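Local coordinates for protein 4-diphosphocytidyl-2C-methyl-D-erythritol synthase (Neisseria gonorrhoeae, PDB 1VGW) that probably catalyses the transfer of a cytidylyl group from CTP to 2-C-methyl-D-erythritol 4-phosphate in the non-mevalonate route to isoprenoids, at residues V36-V50 against H110-A123. Numbering follows the deposited sequence.
Sequences VLEHVLGIFERHEAV and HDAARCCLPSEALA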
loop_
_atom_site.group_PDB
_atom_site.type_symbol
_atom_site.label_atom_id
_atom_site.label_comp_id
_atom_site.label_asym_id
_atom_site.label_seq_id
_atom_site.Cartn_x
_atom_site.Cartn_y
_atom_site.Cartn_z
ATOM N N VAL B 36 -2.774 19.888 7.382
ATOM C CA VAL B 36 -3.001 18.441 7.508
ATOM C C VAL B 36 -3.477 18.160 8.946
ATOM O O VAL B 36 -4.471 17.508 9.166
ATOM C CB VAL B 36 -1.736 17.619 7.241
ATOM C CG1 VAL B 36 -2.027 16.134 7.070
ATOM C CG2 VAL B 36 -0.983 18.149 6.023
ATOM N N LEU B 37 -2.798 18.755 9.923
ATOM C CA LEU B 37 -3.169 18.596 11.303
ATOM C C LEU B 37 -4.621 18.995 11.572
ATOM O O LEU B 37 -5.397 18.155 12.042
ATOM C CB LEU B 37 -2.251 19.346 12.275
ATOM C CG LEU B 37 -2.488 18.918 13.747
ATOM C CD1 LEU B 37 -2.318 17.407 13.870
ATOM C CD2 LEU B 37 -1.509 19.609 14.676
ATOM N N GLU B 38 -5.017 20.192 11.115
ATOM C CA GLU B 38 -6.389 20.650 11.320
ATOM C C GLU B 38 -7.380 19.700 10.671
ATOM O O GLU B 38 -8.501 19.572 11.130
ATOM C CB GLU B 38 -6.597 22.055 10.792
ATOM C CG GLU B 38 -6.069 23.161 11.680
ATOM C CD GLU B 38 -6.252 24.520 10.990
ATOM O OE1 GLU B 38 -7.349 25.090 11.049
ATOM O OE2 GLU B 38 -5.259 24.968 10.366
ATOM N N HIS B 39 -6.976 19.076 9.567
ATOM C CA HIS B 39 -7.819 18.089 8.918
ATOM C C HIS B 39 -7.965 16.853 9.834
ATOM O O HIS B 39 -9.041 16.269 9.866
ATOM C CB HIS B 39 -7.233 17.612 7.603
ATOM C CG HIS B 39 -7.550 18.494 6.441
ATOM N ND1 HIS B 39 -8.821 18.563 5.902
ATOM C CD2 HIS B 39 -6.764 19.330 5.718
ATOM C CE1 HIS B 39 -8.798 19.411 4.884
ATOM N NE2 HIS B 39 -7.571 19.882 4.756
ATOM N N VAL B 40 -6.855 16.450 10.461
ATOM C CA VAL B 40 -6.888 15.292 11.345
ATOM C C VAL B 40 -7.729 15.554 12.612
ATOM O O VAL B 40 -8.485 14.678 13.035
ATOM C CB VAL B 40 -5.509 14.763 11.743
ATOM C CG1 VAL B 40 -5.647 13.779 12.938
ATOM C CG2 VAL B 40 -4.896 13.941 10.610
ATOM N N LEU B 41 -7.627 16.739 13.186
ATOM C CA LEU B 41 -8.385 17.060 14.392
ATOM C C LEU B 41 -9.885 17.033 14.126
ATOM O O LEU B 41 -10.667 16.576 14.974
ATOM C CB LEU B 41 -7.974 18.411 14.957
ATOM C CG LEU B 41 -6.550 18.478 15.497
ATOM C CD1 LEU B 41 -6.232 19.885 15.960
ATOM C CD2 LEU B 41 -6.355 17.477 16.657
ATOM N N GLY B 42 -10.224 17.428 12.901
ATOM C CA GLY B 42 -11.564 17.479 12.399
ATOM C C GLY B 42 -12.245 16.134 12.417
ATOM O O GLY B 42 -13.460 16.042 12.677
ATOM N N ILE B 43 -11.512 15.073 12.134
ATOM C CA ILE B 43 -12.103 13.729 12.124
ATOM C C ILE B 43 -12.497 13.266 13.517
ATOM O O ILE B 43 -13.527 12.624 13.686
ATOM C CB ILE B 43 -11.111 12.741 11.481
ATOM C CG1 ILE B 43 -10.892 13.164 9.991
ATOM C CG2 ILE B 43 -11.603 11.315 11.541
ATOM C CD1 ILE B 43 -9.618 12.459 9.434
ATOM N N PHE B 44 -11.711 13.544 14.551
ATOM C CA PHE B 44 -12.009 13.123 15.903
ATOM C C PHE B 44 -13.022 14.017 16.612
ATOM O O PHE B 44 -13.973 13.522 17.247
ATOM C CB PHE B 44 -10.710 13.049 16.740
ATOM C CG PHE B 44 -9.768 11.981 16.233
ATOM C CD1 PHE B 44 -9.879 10.666 16.607
ATOM C CD2 PHE B 44 -8.749 12.329 15.340
ATOM C CE1 PHE B 44 -9.037 9.699 16.093
ATOM C CE2 PHE B 44 -7.894 11.376 14.844
ATOM C CZ PHE B 44 -8.015 10.058 15.223
ATOM N N GLU B 45 -12.860 15.347 16.493
ATOM C CA GLU B 45 -13.777 16.290 17.098
ATOM C C GLU B 45 -15.203 16.120 16.620
ATOM O O GLU B 45 -16.124 16.338 17.433
ATOM C CB GLU B 45 -13.305 17.727 16.975
ATOM C CG GLU B 45 -12.019 17.944 17.818
ATOM C CD GLU B 45 -12.405 18.347 19.237
ATOM O OE1 GLU B 45 -11.939 17.722 20.209
ATOM O OE2 GLU B 45 -13.189 19.318 19.363
ATOM N N ARG B 46 -15.434 15.600 15.420
ATOM C CA ARG B 46 -16.795 15.371 14.963
ATOM C C ARG B 46 -17.308 13.973 15.226
ATOM O O ARG B 46 -18.435 13.619 14.816
ATOM C CB ARG B 46 -16.911 15.699 13.464
ATOM C CG ARG B 46 -16.756 14.536 12.521
ATOM C CD ARG B 46 -17.208 14.906 11.089
ATOM N NE ARG B 46 -16.058 15.366 10.306
ATOM C CZ ARG B 46 -15.376 16.480 10.501
ATOM N NH1 ARG B 46 -15.703 17.335 11.474
ATOM N NH2 ARG B 46 -14.314 16.753 9.756
ATOM N N HIS B 47 -16.515 13.098 15.811
ATOM C CA HIS B 47 -16.918 11.714 16.041
ATOM C C HIS B 47 -17.530 11.551 17.414
ATOM O O HIS B 47 -16.880 11.782 18.445
ATOM C CB HIS B 47 -15.689 10.802 15.881
ATOM C CG HIS B 47 -16.087 9.401 15.541
ATOM N ND1 HIS B 47 -16.062 8.936 14.238
ATOM C CD2 HIS B 47 -16.544 8.397 16.308
ATOM C CE1 HIS B 47 -16.505 7.686 14.219
ATOM N NE2 HIS B 47 -16.803 7.337 15.467
ATOM N N GLU B 48 -18.781 11.132 17.447
ATOM C CA GLU B 48 -19.551 11.024 18.668
ATOM C C GLU B 48 -18.951 10.213 19.796
ATOM O O GLU B 48 -19.003 10.640 20.963
ATOM C CB GLU B 48 -20.974 10.526 18.325
ATOM C CG GLU B 48 -21.620 11.361 17.232
ATOM C CD GLU B 48 -23.080 11.005 16.997
ATOM O OE1 GLU B 48 -23.954 11.741 17.520
ATOM O OE2 GLU B 48 -23.366 10.010 16.293
ATOM N N ALA B 49 -18.284 9.103 19.493
ATOM C CA ALA B 49 -17.725 8.233 20.498
ATOM C C ALA B 49 -16.422 8.683 21.100
ATOM O O ALA B 49 -15.943 7.988 22.012
ATOM C CB ALA B 49 -17.526 6.821 19.890
ATOM N N VAL B 50 -15.811 9.751 20.627
ATOM C CA VAL B 50 -14.517 10.214 21.152
ATOM C C VAL B 50 -14.827 11.262 22.185
ATOM O O VAL B 50 -15.633 12.140 21.900
ATOM C CB VAL B 50 -13.634 10.757 20.012
ATOM C CG1 VAL B 50 -12.360 11.460 20.479
ATOM C CG2 VAL B 50 -13.250 9.592 19.105
ATOM N N HIS B 110 -2.764 8.191 17.127
ATOM C CA HIS B 110 -2.875 8.381 15.675
ATOM C C HIS B 110 -1.794 9.278 15.067
ATOM O O HIS B 110 -1.484 10.294 15.666
ATOM C CB HIS B 110 -4.221 9.031 15.337
ATOM C CG HIS B 110 -4.580 9.001 13.890
ATOM N ND1 HIS B 110 -4.819 7.837 13.202
ATOM C CD2 HIS B 110 -4.752 10.004 12.992
ATOM C CE1 HIS B 110 -5.121 8.120 11.921
ATOM N NE2 HIS B 110 -5.091 9.433 11.794
ATOM N N ASP B 111 -1.282 8.891 13.904
ATOM C CA ASP B 111 -0.252 9.728 13.199
ATOM C C ASP B 111 -0.825 11.087 12.747
ATOM O O ASP B 111 -1.910 11.126 12.169
ATOM C CB ASP B 111 0.146 8.988 11.931
ATOM C CG ASP B 111 1.041 7.793 12.114
ATOM O OD1 ASP B 111 0.836 6.809 11.364
ATOM O OD2 ASP B 111 1.925 7.795 12.974
ATOM N N ALA B 112 -0.159 12.184 12.988
ATOM C CA ALA B 112 -0.528 13.520 12.540
ATOM C C ALA B 112 -0.671 13.658 11.025
ATOM O O ALA B 112 -1.399 14.521 10.513
ATOM C CB ALA B 112 0.590 14.516 12.950
ATOM N N ALA B 113 -0.020 12.818 10.226
ATOM C CA ALA B 113 -0.131 12.876 8.799
ATOM C C ALA B 113 -1.125 11.924 8.184
ATOM O O ALA B 113 -1.097 11.840 6.936
ATOM C CB ALA B 113 1.242 12.663 8.143
ATOM N N ARG B 114 -1.908 11.173 8.917
ATOM C CA ARG B 114 -2.900 10.263 8.282
ATOM C C ARG B 114 -4.237 11.021 8.377
ATOM O O ARG B 114 -5.089 10.782 9.242
ATOM C CB ARG B 114 -2.937 8.900 8.895
ATOM C CG ARG B 114 -1.834 7.913 8.592
ATOM C CD ARG B 114 -2.060 6.536 9.194
ATOM N NE ARG B 114 -0.848 5.736 9.274
ATOM C CZ ARG B 114 -0.461 4.826 8.374
ATOM N NH1 ARG B 114 -1.175 4.563 7.289
ATOM N NH2 ARG B 114 0.653 4.124 8.562
ATOM N N CYS B 115 -4.427 11.929 7.389
ATOM C CA CYS B 115 -5.564 12.807 7.391
ATOM C C CYS B 115 -6.762 12.365 6.621
ATOM O O CYS B 115 -7.717 13.161 6.494
ATOM C CB CYS B 115 -5.187 14.252 7.018
ATOM S SG CYS B 115 -4.428 14.459 5.363
ATOM N N CYS B 116 -6.818 11.156 6.139
ATOM C CA CYS B 116 -7.962 10.669 5.379
ATOM C C CYS B 116 -8.582 9.442 6.019
ATOM O O CYS B 116 -9.245 8.654 5.349
ATOM C CB CYS B 116 -7.505 10.364 3.937
ATOM S SG CYS B 116 -7.066 11.914 3.043
ATOM N N LEU B 117 -8.390 9.283 7.331
ATOM C CA LEU B 117 -8.962 8.152 8.050
ATOM C C LEU B 117 -10.483 8.189 7.983
ATOM O O LEU B 117 -11.088 9.079 8.583
ATOM C CB LEU B 117 -8.528 8.294 9.537
ATOM C CG LEU B 117 -9.321 7.411 10.526
ATOM C CD1 LEU B 117 -8.950 5.956 10.321
ATOM C CD2 LEU B 117 -9.173 7.888 11.954
ATOM N N PRO B 118 -11.118 7.262 7.296
ATOM C CA PRO B 118 -12.549 7.222 7.187
ATOM C C PRO B 118 -13.250 7.093 8.530
ATOM O O PRO B 118 -13.123 6.125 9.293
ATOM C CB PRO B 118 -12.865 5.968 6.383
ATOM C CG PRO B 118 -11.605 5.291 6.125
ATOM C CD PRO B 118 -10.469 6.172 6.542
ATOM N N SER B 119 -14.253 7.953 8.730
ATOM C CA SER B 119 -15.073 7.901 9.925
ATOM C C SER B 119 -15.599 6.508 10.231
ATOM O O SER B 119 -15.687 6.072 11.373
ATOM C CB SER B 119 -16.284 8.847 9.706
ATOM O OG SER B 119 -16.857 9.061 10.979
ATOM N N GLU B 120 -15.990 5.754 9.209
ATOM C CA GLU B 120 -16.475 4.401 9.395
ATOM C C GLU B 120 -15.403 3.481 9.989
ATOM O O GLU B 120 -15.706 2.577 10.785
ATOM C CB GLU B 120 -16.948 3.849 8.037
ATOM C CG GLU B 120 -18.118 2.899 8.146
ATOM C CD GLU B 120 -18.742 2.502 6.823
ATOM O OE1 GLU B 120 -19.374 1.405 6.759
ATOM O OE2 GLU B 120 -18.649 3.272 5.833
ATOM N N ALA B 121 -14.145 3.732 9.608
ATOM C CA ALA B 121 -13.016 2.934 10.067
ATOM C C ALA B 121 -12.756 3.170 11.559
ATOM O O ALA B 121 -12.390 2.277 12.306
ATOM C CB ALA B 121 -11.763 3.227 9.250
ATOM N N LEU B 122 -12.963 4.417 11.980
ATOM C CA LEU B 122 -12.787 4.811 13.371
ATOM C C LEU B 122 -13.834 4.108 14.243
ATOM O O LEU B 122 -13.461 3.541 15.288
ATOM C CB LEU B 122 -12.852 6.309 13.523
ATOM C CG LEU B 122 -12.648 6.971 14.855
ATOM C CD1 LEU B 122 -11.333 6.607 15.514
ATOM C CD2 LEU B 122 -12.761 8.491 14.770
ATOM N N ALA B 123 -15.083 4.093 13.786
ATOM C CA ALA B 123 -16.177 3.446 14.460
ATOM C C ALA B 123 -15.901 1.961 14.684
ATOM O O ALA B 123 -16.044 1.479 15.825
ATOM C CB ALA B 123 -17.491 3.629 13.705
HETATM O O HOH W 1 -15.126 11.182 12.615
#
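His110 presents a ring face to the edge of Phe44 in an offset edge-to-face pair, planes at 66° and centroids 5.4 Å apart, while Val40 CG1 sits at the edge of the His110 ring. The imidazole's rotation is fixed from its own loop: His110 NE2 donates in the ring plane to Arg114 O (2.9 Å), on a carbonyl lone pair. Asp111 and Arg114, whose first side-chain bonds point away from the helix, form a salt bridge, Arg114 NE to Asp111 OD1; Arg114 also reaches Asp144 of the second subunit. Ala112 lies against Leu37 CD1. Cys115 meets the helix: its CB lies 3.6 Å from Val40 CG2, SG, held between backbone N and carbonyl carbon (chi1 60°), touches Val36 CG1, and Ile43 CD1 packs on Cys115 O. In this Rossmann-like nucleotidyltransferase fold of the GT-A clan, helix 36-45 rests on parallel strands 7-12 and 52-56, and the loop after strand 106-109 wraps its flank, with Arg114 near Lys214, predicted to position the substrate MEP. Leu117 CD2 then approaches Phe44 CZ (4.1 Å), and Ile43 CG2 lies against Leu117 O. At Ser119 a water bridges Ser119 OG and His47 ND1, lying in the plane of the imidazole. Leu122, crossing Phe44 at about a right angle, puts CD1 3.9 Å from Phe44 CE1 and CD2 over a face of His47, a CH-pi contact 3.7 Å from the ring centroid.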